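Local structure of xylose isomerase domain protein TIM barrel (Planctomyces limnophilus, 3TVA) at residues 25-30 against 58-63; 31-36 against 271-276; 91-94 against 99-102; 195-200 against 244-249; 238-243 against 281-286. The protein binds a magnesium ion in a xylose isomerase-like TIM barrel and may act as an isomerase. All coordinates share one frame; numbering follows the deposited sequence.

Contact 1: residues 25-30 against 58-63; sequences VHLEVA and AKCDAA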
# COMPACT_ATOMS: atom_id res chain seq x y z
N VAL A 25 -2.13 12.70 -2.75
CA VAL A 25 -2.72 14.03 -2.83
C VAL A 25 -3.01 14.52 -1.43
O VAL A 25 -3.11 13.72 -0.51
CB VAL A 25 -4.05 14.06 -3.64
CG1 VAL A 25 -3.80 13.67 -5.08
CG2 VAL A 25 -5.10 13.17 -3.00
N HIS A 26 -3.14 15.83 -1.25
CA HIS A 26 -3.50 16.34 0.06
C HIS A 26 -4.97 16.02 0.38
O HIS A 26 -5.76 15.73 -0.52
CB HIS A 26 -3.18 17.83 0.18
CG HIS A 26 -1.71 18.12 0.22
ND1 HIS A 26 -1.16 19.26 -0.31
CD2 HIS A 26 -0.68 17.39 0.72
CE1 HIS A 26 0.15 19.24 -0.13
NE2 HIS A 26 0.47 18.11 0.49
N LEU A 27 -5.30 16.04 1.67
CA LEU A 27 -6.63 15.67 2.16
C LEU A 27 -7.73 16.55 1.56
O LEU A 27 -8.85 16.10 1.32
CB LEU A 27 -6.67 15.76 3.69
CG LEU A 27 -7.92 15.23 4.39
CD1 LEU A 27 -7.91 13.72 4.33
CD2 LEU A 27 -7.97 15.73 5.82
N GLU A 28 -7.39 17.80 1.30
CA GLU A 28 -8.34 18.74 0.72
C GLU A 28 -8.85 18.26 -0.65
O GLU A 28 -10.00 18.53 -1.03
CB GLU A 28 -7.69 20.12 0.61
CG GLU A 28 -7.45 20.78 1.97
CD GLU A 28 -6.21 20.27 2.72
OE1 GLU A 28 -5.45 19.44 2.16
OE2 GLU A 28 -6.00 20.71 3.87
N VAL A 29 -8.01 17.53 -1.36
CA VAL A 29 -8.39 16.98 -2.66
C VAL A 29 -9.38 15.81 -2.48
O VAL A 29 -10.39 15.72 -3.18
CB VAL A 29 -7.14 16.54 -3.46
CG1 VAL A 29 -7.52 15.75 -4.69
CG2 VAL A 29 -6.28 17.77 -3.83
N ALA A 30 -9.09 14.94 -1.51
CA ALA A 30 -10.01 13.86 -1.17
C ALA A 30 -11.39 14.42 -0.82
O ALA A 30 -12.42 13.83 -1.18
CB ALA A 30 -9.45 13.06 -0.01
N ALA A 58 -9.00 15.17 14.03
CA ALA A 58 -10.03 16.22 14.02
C ALA A 58 -10.33 16.76 12.61
O ALA A 58 -11.49 17.03 12.26
CB ALA A 58 -9.65 17.36 14.95
N LYS A 59 -9.29 16.89 11.79
CA LYS A 59 -9.45 17.37 10.42
C LYS A 59 -10.22 16.35 9.55
O LYS A 59 -11.13 16.72 8.81
CB LYS A 59 -8.07 17.64 9.82
CG LYS A 59 -8.06 18.49 8.57
CD LYS A 59 -6.64 18.62 8.02
CE LYS A 59 -6.61 19.55 6.81
NZ LYS A 59 -5.24 19.71 6.25
N CYS A 60 -9.85 15.07 9.65
CA CYS A 60 -10.57 14.02 8.94
C CYS A 60 -12.02 13.90 9.40
O CYS A 60 -12.91 13.69 8.59
CB CYS A 60 -9.87 12.67 9.11
SG CYS A 60 -8.24 12.65 8.35
N ASP A 61 -12.24 14.02 10.70
CA ASP A 61 -13.60 13.97 11.24
C ASP A 61 -14.45 15.09 10.63
O ASP A 61 -15.55 14.83 10.13
CB ASP A 61 -13.58 14.09 12.77
CG ASP A 61 -13.13 12.81 13.46
OD1 ASP A 61 -12.74 11.84 12.76
OD2 ASP A 61 -13.16 12.77 14.71
N ALA A 62 -13.94 16.31 10.64
CA ALA A 62 -14.68 17.45 10.09
C ALA A 62 -14.95 17.26 8.60
O ALA A 62 -15.96 17.75 8.08
CB ALA A 62 -13.92 18.77 10.33
N ALA A 63 -14.06 16.55 7.93
CA ALA A 63 -14.21 16.32 6.49
C ALA A 63 -15.11 15.12 6.14
O ALA A 63 -15.38 14.86 4.98
CB ALA A 63 -12.83 16.17 5.83
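Leu27 turns its CG to the side facing away from its own backbone N (chi1 -172°), while Lys59 leaves helix 50-62 fully extended, and the two side chains run antiparallel alongside each other. Leu27 CD2 rests against the lysine methylenes, 3.9 Å from Lys59 CD and as close to its CG. The long aliphatic stem of a lysine suits this border of the contact, since it covers a buried leucine yet carries its charge out to solvent. The same methyl, Leu27 CD2, also meets Cys60 SG at 4.0 Å, and a thiol, small and hardly polar, fits the buried face of helix 50-62.

Glu28 joins in by bending. Its chain folds at chi2 (79°) and lays the carboxylate athwart the end of Lys59. There Lys59 NZ donates to Glu28 OE2 at 2.7 Å, a salt bridge that reaches the oxygen from its syn side but 28° out of the carboxylate plane. The ion pair fixes the far end of the lysine stem while Leu27 supports its middle. With an alanine in place of Glu28, Lys59 NZ would probably be left without its charge mate and the stem freer to swing off Leu27.

The contact joins two successive outer helices of the barrel, 27-32 and 50-62, linked through strand 37-41. Leu27 also touches Ile65, just ahead of strand 66-71, Ala30 packs inward on Val15 of strand 13-18, and Val25 leans on Gln269 and Leu273 of helix 266-287.

Contact 2: residues 31-36 against 271-276; sequences QDLKVP and KDLASA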
# COMPACT_ATOMS: atom_id res chain seq x y z
N GLN A 31 -11.40 15.57 -0.15
CA GLN A 31 -12.63 16.26 0.24
C GLN A 31 -13.43 16.75 -0.96
O GLN A 31 -14.65 16.54 -1.02
CB GLN A 31 -12.28 17.48 1.09
CG GLN A 31 -12.17 17.24 2.56
CD GLN A 31 -12.14 18.54 3.34
OE1 GLN A 31 -13.18 19.09 3.72
NE2 GLN A 31 -10.93 19.06 3.56
N ASP A 32 -12.74 17.43 -1.87
CA ASP A 32 -13.33 17.93 -3.10
C ASP A 32 -14.00 16.79 -3.88
O ASP A 32 -15.12 16.93 -4.36
CB ASP A 32 -12.26 18.61 -3.98
CG ASP A 32 -11.61 19.83 -3.31
OD1 ASP A 32 -12.25 20.45 -2.43
OD2 ASP A 32 -10.46 20.17 -3.66
N LEU A 33 -13.31 15.65 -3.97
CA LEU A 33 -13.83 14.47 -4.67
C LEU A 33 -14.92 13.73 -3.88
O LEU A 33 -15.59 12.84 -4.42
CB LEU A 33 -12.68 13.50 -4.98
CG LEU A 33 -11.60 14.05 -5.90
CD1 LEU A 33 -10.46 13.04 -6.04
CD2 LEU A 33 -12.21 14.41 -7.25
N LYS A 34 -15.07 14.09 -2.61
CA LYS A 34 -16.11 13.54 -1.74
C LYS A 34 -15.98 12.05 -1.43
O LYS A 34 -16.98 11.40 -1.11
CB LYS A 34 -17.51 13.83 -2.32
CG LYS A 34 -17.83 15.32 -2.47
CD LYS A 34 -19.22 15.50 -3.08
CE LYS A 34 -19.69 16.94 -3.01
NZ LYS A 34 -18.83 17.85 -3.83
N VAL A 35 -14.76 11.52 -1.50
CA VAL A 35 -14.54 10.13 -1.11
C VAL A 35 -14.66 9.98 0.41
O VAL A 35 -14.25 10.86 1.15
CB VAL A 35 -13.17 9.58 -1.61
CG1 VAL A 35 -13.05 9.83 -3.11
CG2 VAL A 35 -12.01 10.22 -0.87
N PRO A 36 -15.31 8.90 0.86
CA PRO A 36 -15.51 8.59 2.28
C PRO A 36 -14.26 8.12 3.06
O PRO A 36 -14.26 8.20 4.29
CB PRO A 36 -16.58 7.49 2.26
CG PRO A 36 -16.30 6.76 0.96
CD PRO A 36 -15.91 7.86 -0.01
N LYS A 271 -7.12 14.87 -11.92
CA LYS A 271 -7.90 14.38 -13.06
C LYS A 271 -7.94 12.85 -13.12
O LYS A 271 -9.00 12.27 -13.38
CB LYS A 271 -7.35 14.92 -14.38
CG LYS A 271 -7.58 16.41 -14.56
CD LYS A 271 -7.06 16.92 -15.90
CE LYS A 271 -7.12 18.45 -15.97
NZ LYS A 271 -6.51 19.00 -17.21
N ASP A 272 -6.80 12.20 -12.88
CA ASP A 272 -6.76 10.74 -12.98
C ASP A 272 -7.48 10.11 -11.81
O ASP A 272 -8.08 9.03 -11.94
CB ASP A 272 -5.33 10.21 -13.11
CG ASP A 272 -4.65 10.61 -14.43
OD1 ASP A 272 -5.35 11.13 -15.34
OD2 ASP A 272 -3.43 10.41 -14.56
N LEU A 273 -7.42 10.76 -10.65
CA LEU A 273 -8.22 10.30 -9.51
C LEU A 273 -9.71 10.38 -9.84
O LEU A 273 -10.47 9.46 -9.55
CB LEU A 273 -7.90 11.10 -8.23
CG LEU A 273 -6.51 10.92 -7.61
CD1 LEU A 273 -6.42 11.62 -6.26
CD2 LEU A 273 -6.13 9.45 -7.45
N ALA A 274 -10.12 11.48 -10.48
CA ALA A 274 -11.52 11.68 -10.84
C ALA A 274 -12.03 10.68 -11.90
O ALA A 274 -13.15 10.17 -11.78
CB ALA A 274 -11.78 13.13 -11.28
N SER A 275 -11.24 10.42 -12.94
CA SER A 275 -11.63 9.40 -13.91
C SER A 275 -11.57 7.98 -13.28
O SER A 275 -12.40 7.12 -13.59
CB SER A 275 -10.79 9.50 -15.19
OG SER A 275 -9.44 9.17 -14.95
N ALA A 276 -10.61 7.74 -12.39
CA ALA A 276 -10.56 6.47 -11.68
C ALA A 276 -11.83 6.29 -10.86
O ALA A 276 -12.42 5.21 -10.84
CB ALA A 276 -9.31 6.40 -10.77
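The ring of helices round the TIM barrel closes, first against last, where Leu33, just before Lys34, meets Leu273 and Ala274 of helix 266-287. The strands that these helices follow, 13-18 and 256-258, pair in parallel beneath them. Leu33 carries its half of the contact alone. Its CG lies anti to the carbonyl carbon (chi1 -62°), which turns both methyls to helix 266-287: CD1 lies 3.9 Å from Leu273 CB, and CD2 stands 4.3 Å from Ala274 CB. One leucine lies athwart the other, so that Leu33 meets the root of Leu273 and leaves the branched end of that residue to turn inward to Ile258. Ala274 suits its place because its short side chain lets the leucine come in beside the helix; the CA atoms of Leu33 and Ala274 are 7.2 Å apart.

At Lys34 the backbone leaves helical geometry in a Schellman motif. Lys34 takes a positive phi (66°), and its N bonds back to Gln31 O at 3.0 Å. The reversal sends the backbone on through Val35 and Pro36 into strand 37-41.

The side chain of Leu273 is about 7 Å from that of Glu259, a magnesium ligand. The residue before it, Asp272, makes a salt bridge to Arg260 through OD2 and accepts from Gln268 through OD1.

No hydrogen bond or salt bridge links the two segments. Between methyl and methylene groups only dispersion and the burial of apolar surface act, and these forces depend on close fit without prescribing a precise angle.

Contact 3: residues 91-94 against 99-102; sequences LVPL and SRVA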
# COMPACT_ATOMS: atom_id res chain seq x y z
N LEU A 91 12.72 -2.42 5.16
CA LEU A 91 13.45 -2.83 6.37
C LEU A 91 14.63 -3.70 6.00
O LEU A 91 15.52 -3.94 6.81
CB LEU A 91 12.52 -3.62 7.30
CG LEU A 91 11.25 -2.90 7.77
CD1 LEU A 91 10.53 -3.74 8.82
CD2 LEU A 91 11.60 -1.50 8.32
N VAL A 92 14.65 -4.16 4.75
CA VAL A 92 15.69 -5.10 4.31
C VAL A 92 17.14 -4.57 4.34
O VAL A 92 18.03 -5.24 4.88
CB VAL A 92 15.30 -5.75 2.95
CG1 VAL A 92 16.51 -6.42 2.29
CG2 VAL A 92 14.17 -6.75 3.15
N PRO A 93 17.40 -3.36 3.79
CA PRO A 93 18.78 -2.84 3.85
C PRO A 93 19.32 -2.73 5.29
O PRO A 93 18.62 -2.26 6.19
CB PRO A 93 18.67 -1.44 3.21
CG PRO A 93 17.50 -1.58 2.26
CD PRO A 93 16.52 -2.47 3.02
N LEU A 94 20.56 -3.16 5.49
CA LEU A 94 21.08 -3.33 6.83
C LEU A 94 21.42 -2.03 7.53
O LEU A 94 21.21 -1.90 8.74
CB LEU A 94 22.29 -4.26 6.80
CG LEU A 94 21.93 -5.70 6.41
CD1 LEU A 94 23.19 -6.54 6.21
CD2 LEU A 94 21.05 -6.31 7.48
N SER A 99 16.84 1.99 12.28
CA SER A 99 16.17 3.29 12.22
C SER A 99 14.76 3.18 11.63
O SER A 99 13.83 3.85 12.09
CB SER A 99 16.99 4.29 11.40
OG SER A 99 16.32 5.54 11.33
N ARG A 100 14.58 2.33 10.63
CA ARG A 100 13.28 2.20 10.00
C ARG A 100 12.32 1.36 10.83
O ARG A 100 11.11 1.61 10.85
CB ARG A 100 13.43 1.68 8.57
CG ARG A 100 14.16 2.71 7.69
CD ARG A 100 14.33 2.23 6.26
NE ARG A 100 15.07 3.21 5.46
CZ ARG A 100 15.49 2.99 4.22
NH1 ARG A 100 15.24 1.82 3.64
NH2 ARG A 100 16.15 3.94 3.56
N VAL A 101 12.85 0.36 11.53
CA VAL A 101 12.05 -0.39 12.48
C VAL A 101 11.50 0.55 13.57
O VAL A 101 10.30 0.51 13.87
CB VAL A 101 12.87 -1.54 13.11
CG1 VAL A 101 12.13 -2.18 14.30
CG2 VAL A 101 13.19 -2.57 12.05
N ALA A 102 12.37 1.38 14.14
CA ALA A 102 11.96 2.35 15.16
C ALA A 102 10.95 3.37 14.59
O ALA A 102 9.98 3.75 15.26
CB ALA A 102 13.19 3.08 15.78
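Arg100 and Val101, on helix 97-114 of the TIM barrel, receive Leu91 and Pro93 from the loop between helices 82-88 and 97-114. Arg100 comes first and does two jobs. Near its root, CB sits 3.7 Å from Leu91 CD2, where the leucine and the arginine lie side by side but head opposite ways. Beyond CG the arginine runs straight out to NE, its CG having been turned away from the carbonyl carbon (chi1 -66°), and this extension brings the guanidinium up to the loop. Pro93 CG lies 4.3 Å from Arg100 NH1, set obliquely to the planar group.

The charge is met by backbone oxygens: NH1 donates to Thr88 O and Gly90 O, and NH2 to Asp75 O. Arginine suits this buried place because its N-H groups, spread over a wide flat group, can reach carbonyls from separate parts of the chain. Arg97, one turn earlier, also binds the loop, through Leu91 O and Val92 O. The loop is thus pinned to the start of the helix that follows it. Here the side chain of Leu91 is about 11 Å from that of the magnesium ligand Glu158.

Val101 completes the apolar side of the contact. Being branched at CB, it presents one methyl to the loop without needing a long chain. Leu91 CD2 reaches both its backbone and its side chain, lying 3.9 Å from Val101 N and 4.2 Å from Val101 CG2.

Contact 4: residues 195-200 against 244-249; sequences NPIEAL and LTTLWE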
# COMPACT_ATOMS: atom_id res chain seq x y z
N ASN A 195 1.85 -12.34 -13.34
CA ASN A 195 0.48 -11.87 -13.53
C ASN A 195 -0.20 -11.56 -12.22
O ASN A 195 -0.32 -12.44 -11.36
CB ASN A 195 -0.37 -12.85 -14.33
CG ASN A 195 -1.75 -12.27 -14.68
OD1 ASN A 195 -2.72 -12.40 -13.92
ND2 ASN A 195 -1.82 -11.58 -15.82
N PRO A 196 -0.65 -10.31 -12.06
CA PRO A 196 -1.22 -9.81 -10.81
C PRO A 196 -2.56 -10.47 -10.42
O PRO A 196 -2.77 -10.68 -9.23
CB PRO A 196 -1.40 -8.32 -11.08
CG PRO A 196 -1.49 -8.20 -12.58
CD PRO A 196 -0.57 -9.27 -13.10
N ILE A 197 -3.44 -10.79 -11.36
CA ILE A 197 -4.70 -11.43 -10.98
C ILE A 197 -4.46 -12.86 -10.46
O ILE A 197 -5.08 -13.28 -9.49
CB ILE A 197 -5.75 -11.45 -12.12
CG1 ILE A 197 -5.87 -10.07 -12.79
CG2 ILE A 197 -7.12 -11.89 -11.57
CD1 ILE A 197 -6.03 -8.92 -11.82
N GLU A 198 -3.54 -13.60 -11.09
CA GLU A 198 -3.16 -14.92 -10.58
C GLU A 198 -2.53 -14.83 -9.18
O GLU A 198 -2.77 -15.69 -8.34
CB GLU A 198 -2.19 -15.61 -11.53
CG GLU A 198 -2.81 -15.97 -12.88
CD GLU A 198 -1.78 -16.39 -13.92
OE1 GLU A 198 -0.66 -16.79 -13.53
OE2 GLU A 198 -2.10 -16.32 -15.13
N ALA A 199 -1.72 -13.81 -8.94
CA ALA A 199 -1.10 -13.65 -7.64
C ALA A 199 -2.15 -13.35 -6.58
O ALA A 199 -2.09 -13.88 -5.48
CB ALA A 199 -0.04 -12.54 -7.65
N LEU A 200 -3.11 -12.49 -6.92
CA LEU A 200 -4.22 -12.18 -6.03
C LEU A 200 -4.97 -13.44 -5.57
O LEU A 200 -5.28 -13.57 -4.39
CB LEU A 200 -5.20 -11.24 -6.72
CG LEU A 200 -6.48 -10.93 -5.94
CD1 LEU A 200 -6.15 -10.24 -4.60
CD2 LEU A 200 -7.43 -10.08 -6.79
N LEU A 244 -11.34 -6.39 -10.14
CA LEU A 244 -12.50 -6.21 -9.27
C LEU A 244 -13.41 -7.45 -9.19
O LEU A 244 -13.93 -7.76 -8.12
CB LEU A 244 -13.30 -4.98 -9.66
CG LEU A 244 -12.96 -3.69 -8.89
CD1 LEU A 244 -11.51 -3.37 -9.03
CD2 LEU A 244 -13.82 -2.50 -9.36
N THR A 245 -13.60 -8.14 -10.31
CA THR A 245 -14.46 -9.31 -10.32
C THR A 245 -13.80 -10.43 -9.51
O THR A 245 -14.48 -11.17 -8.81
CB THR A 245 -14.79 -9.77 -11.76
OG1 THR A 245 -15.15 -8.62 -12.56
CG2 THR A 245 -15.94 -10.74 -11.76
N THR A 246 -12.48 -10.52 -9.57
CA THR A 246 -11.74 -11.48 -8.76
C THR A 246 -11.77 -11.11 -7.26
O THR A 246 -11.94 -11.97 -6.40
CB THR A 246 -10.28 -11.64 -9.23
OG1 THR A 246 -10.27 -12.01 -10.61
CG2 THR A 246 -9.57 -12.71 -8.42
N LEU A 247 -11.62 -9.82 -6.95
CA LEU A 247 -11.73 -9.36 -5.56
C LEU A 247 -13.09 -9.71 -4.99
O LEU A 247 -13.21 -10.13 -3.84
CB LEU A 247 -11.56 -7.83 -5.47
CG LEU A 247 -10.13 -7.29 -5.44
CD1 LEU A 247 -10.12 -5.75 -5.54
CD2 LEU A 247 -9.39 -7.76 -4.19
N TRP A 248 -14.13 -9.53 -5.80
CA TRP A 248 -15.47 -9.83 -5.33
C TRP A 248 -15.59 -11.32 -5.01
O TRP A 248 -16.11 -11.69 -3.97
CB TRP A 248 -16.50 -9.43 -6.38
CG TRP A 248 -17.91 -9.61 -5.93
CD1 TRP A 248 -18.79 -10.59 -6.34
CD2 TRP A 248 -18.61 -8.80 -4.99
NE1 TRP A 248 -20.00 -10.43 -5.70
CE2 TRP A 248 -19.92 -9.34 -4.86
CE3 TRP A 248 -18.27 -7.66 -4.24
CZ2 TRP A 248 -20.88 -8.78 -4.02
CZ3 TRP A 248 -19.23 -7.11 -3.41
CH2 TRP A 248 -20.52 -7.67 -3.30
N GLU A 249 -15.10 -12.17 -5.91
CA GLU A 249 -15.16 -13.62 -5.72
C GLU A 249 -14.46 -14.11 -4.43
O GLU A 249 -14.95 -15.01 -3.76
CB GLU A 249 -14.57 -14.36 -6.92
CG GLU A 249 -14.41 -15.85 -6.65
CD GLU A 249 -13.61 -16.58 -7.70
OE1 GLU A 249 -13.64 -16.17 -8.89
OE2 GLU A 249 -12.95 -17.59 -7.35
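Leu200, Thr246 and Leu247 form the close-packed, buried part of this contact. Leu200 has its CG opposite the backbone N (chi1 175°), which sends both methyls across to the other helix. Its CD2 enters between two residues, 3.8 Å from Thr246 CG2 and 4.0 Å from Leu247 CD2. It lies alongside the threonine, pointing the other way, and meets Leu247 crosswise. Thr246 is a good neighbour on both counts: its methyl joins the apolar cluster, and its hydroxyl is bonded to Ala242 O one turn back, so a polar atom can be buried without cost to the packing. Ile197 CG2 lies 3.3 Å from Thr246 OG1, a tight touch.

The helices concerned, 196-203 and 240-249, are neighbours in the outer layer of the TIM barrel, with strands 207-216 and 229-231 between them in the chain. In keeping with repeated beta-alpha connections they point the same way, the short segments lying 5° from parallel with axes 10.3 Å apart. Inward, the side chain of Leu247 is about 9 Å from that of His211, a magnesium ligand.

The looser side begins at Ile197, which is partly exposed and has Thr246 as its one partner in the 244-249 segment. Glu249 is exposed, and its OE1 bridges the two helices with a salt bridge to Arg201 NH2. Asn195 starts its helix as N-cap: OD1 takes Glu198 N at 3.2 Å, in the carbonyl plane on a lone pair, and holds Ile197 N only weakly.

Contact 5: residues 238-243 against 281-286; sequences VGMEAY and TGLRKK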
# COMPACT_ATOMS: atom_id res chain seq x y z
N VAL A 238 -3.44 -4.11 -16.19
CA VAL A 238 -4.03 -4.84 -15.06
C VAL A 238 -5.35 -5.53 -15.43
O VAL A 238 -5.53 -6.68 -15.06
CB VAL A 238 -4.21 -3.97 -13.78
CG1 VAL A 238 -5.02 -4.74 -12.74
CG2 VAL A 238 -2.87 -3.58 -13.21
N GLY A 239 -6.21 -4.93 -16.26
CA GLY A 239 -7.57 -5.46 -16.32
C GLY A 239 -8.47 -5.14 -15.13
O GLY A 239 -8.72 -6.00 -14.28
N MSE A 240 -8.83 -3.86 -14.99
CA MSE A 240 -9.62 -3.40 -13.85
C MSE A 240 -10.88 -4.23 -13.58
O MSE A 240 -11.18 -4.56 -12.43
CB MSE A 240 -9.97 -1.92 -14.00
CG MSE A 240 -10.06 -1.15 -12.67
SE MSE A 240 -8.55 -1.37 -11.41
CE MSE A 240 -7.03 -1.31 -12.64
N GLU A 241 -11.60 -4.59 -14.63
CA GLU A 241 -12.78 -5.44 -14.46
C GLU A 241 -12.38 -6.84 -13.98
O GLU A 241 -13.02 -7.41 -13.09
CB GLU A 241 -13.65 -5.49 -15.72
CG GLU A 241 -14.88 -6.33 -15.52
CD GLU A 241 -16.06 -5.90 -16.37
OE1 GLU A 241 -17.19 -6.34 -16.06
OE2 GLU A 241 -15.86 -5.13 -17.34
N ALA A 242 -11.30 -7.38 -14.55
CA ALA A 242 -10.77 -8.67 -14.09
C ALA A 242 -10.34 -8.65 -12.62
O ALA A 242 -10.60 -9.59 -11.86
CB ALA A 242 -9.61 -9.11 -14.99
N TYR A 243 -9.70 -7.55 -12.22
CA TYR A 243 -9.22 -7.36 -10.85
C TYR A 243 -10.39 -7.27 -9.86
O TYR A 243 -10.42 -7.99 -8.86
CB TYR A 243 -8.38 -6.08 -10.81
CG TYR A 243 -7.80 -5.65 -9.48
CD1 TYR A 243 -7.18 -6.56 -8.63
CD2 TYR A 243 -7.81 -4.31 -9.10
CE1 TYR A 243 -6.63 -6.15 -7.41
CE2 TYR A 243 -7.26 -3.89 -7.89
CZ TYR A 243 -6.66 -4.81 -7.05
OH TYR A 243 -6.09 -4.39 -5.86
N THR A 281 -16.68 3.45 -9.78
CA THR A 281 -18.07 3.62 -9.36
C THR A 281 -18.99 2.80 -10.27
O THR A 281 -19.92 2.15 -9.80
CB THR A 281 -18.47 5.11 -9.34
OG1 THR A 281 -17.68 5.78 -8.35
CG2 THR A 281 -19.94 5.29 -9.02
N GLY A 282 -18.72 2.83 -11.58
CA GLY A 282 -19.46 2.03 -12.54
C GLY A 282 -19.23 0.54 -12.33
O GLY A 282 -20.17 -0.26 -12.38
N LEU A 283 -17.99 0.14 -12.08
CA LEU A 283 -17.71 -1.29 -11.88
C LEU A 283 -18.31 -1.79 -10.57
O LEU A 283 -18.83 -2.91 -10.50
CB LEU A 283 -16.21 -1.59 -11.95
CG LEU A 283 -15.55 -1.43 -13.33
CD1 LEU A 283 -14.03 -1.53 -13.19
CD2 LEU A 283 -16.07 -2.48 -14.32
N ARG A 284 -18.27 -0.96 -9.53
CA ARG A 284 -18.90 -1.31 -8.26
C ARG A 284 -20.39 -1.53 -8.44
O ARG A 284 -20.94 -2.48 -7.91
CB ARG A 284 -18.68 -0.23 -7.20
CG ARG A 284 -19.26 -0.58 -5.82
CD ARG A 284 -18.93 0.50 -4.80
NE ARG A 284 -19.63 1.75 -5.12
CZ ARG A 284 -19.38 2.93 -4.56
NH1 ARG A 284 -18.42 3.04 -3.64
NH2 ARG A 284 -20.09 4.00 -4.92
N LYS A 285 -21.04 -0.65 -9.19
CA LYS A 285 -22.48 -0.76 -9.42
C LYS A 285 -22.82 -2.04 -10.17
O LYS A 285 -23.83 -2.69 -9.89
CB LYS A 285 -22.99 0.46 -10.20
CG LYS A 285 -24.48 0.43 -10.49
CD LYS A 285 -24.89 1.68 -11.25
CE LYS A 285 -26.27 1.54 -11.90
NZ LYS A 285 -27.36 1.49 -10.89
N LYS A 286 -21.98 -2.40 -11.13
CA LYS A 286 -22.16 -3.63 -11.88
C LYS A 286 -21.89 -4.88 -11.04
O LYS A 286 -22.70 -5.80 -11.02
CB LYS A 286 -21.24 -3.62 -13.11
CG LYS A 286 -21.40 -4.83 -14.02
CD LYS A 286 -20.31 -4.86 -15.07
CE LYS A 286 -20.50 -6.05 -16.01
NZ LYS A 286 -19.55 -6.01 -17.17
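Leu283 lies at the middle of this contact, with one methyl turned to each of two successive residues of helix 240-249. Its CD1 meets the selenomethionine Met240, whose CG is 4.0 Å away, the two side chains set nearly perpendicular. In the conformer given, the end of Met240 turns away toward Leu233 and Asp214. The other methyl, Leu283 CD2, lies beneath Glu241, which passes obliquely over it with its CD at 4.0 Å.

Glu241 stretches out from the helix with CG opposite the backbone N (chi1 -178°), and Lys286, equally extended, comes in crosswise to it. A lysine and a glutamate of this length can span the gap between the helices from either bank. Their ends meet in a salt bridge: Lys286 NZ donates at 2.6 Å to Glu241 OE1, which accepts on its syn lone pair. Glu241 thus covers the leucine's CD2 at the border of the contact, and Lys286 holds the carboxylate. A valine in place of Glu241 would probably leave Lys286 NZ without its charge mate and Leu283 CD2 less well covered.

Just before the helix, Gly239 serves as N-cap with a positive phi (75°), where a CB would collide with the preceding carbonyl oxygen. The contact ties the last two helices of the chain, 240-249 and 266-287. Beneath them Tyr243 reaches strand 207-216, its OH bonded to His211 O, while Thr281 and Arg284 pack on Ile13 of strand 13-18.

How the contacts relate
From the N terminus, contact 1 closes a short loop through strand 37-41, joining the first two outer helices. Contact 2 opens on the same helix, 27-32, before contact 1 has closed, so the two cross, and they touch in space; it spans most of the chain and closes the helical layer, first helix against last. Within that span lie contact 3, a local loop-to-helix join across the chain's centre from contact 2, and contact 4, which pairs helices 196-203 and 240-249. Contact 5 crosses contact 4, shares helix 240-249 and touches it, then crosses contact 2 as well, ending further along helix 266-287. Contacts 4, 5, 2 and 1 thus connect five helices in succession round the barrel.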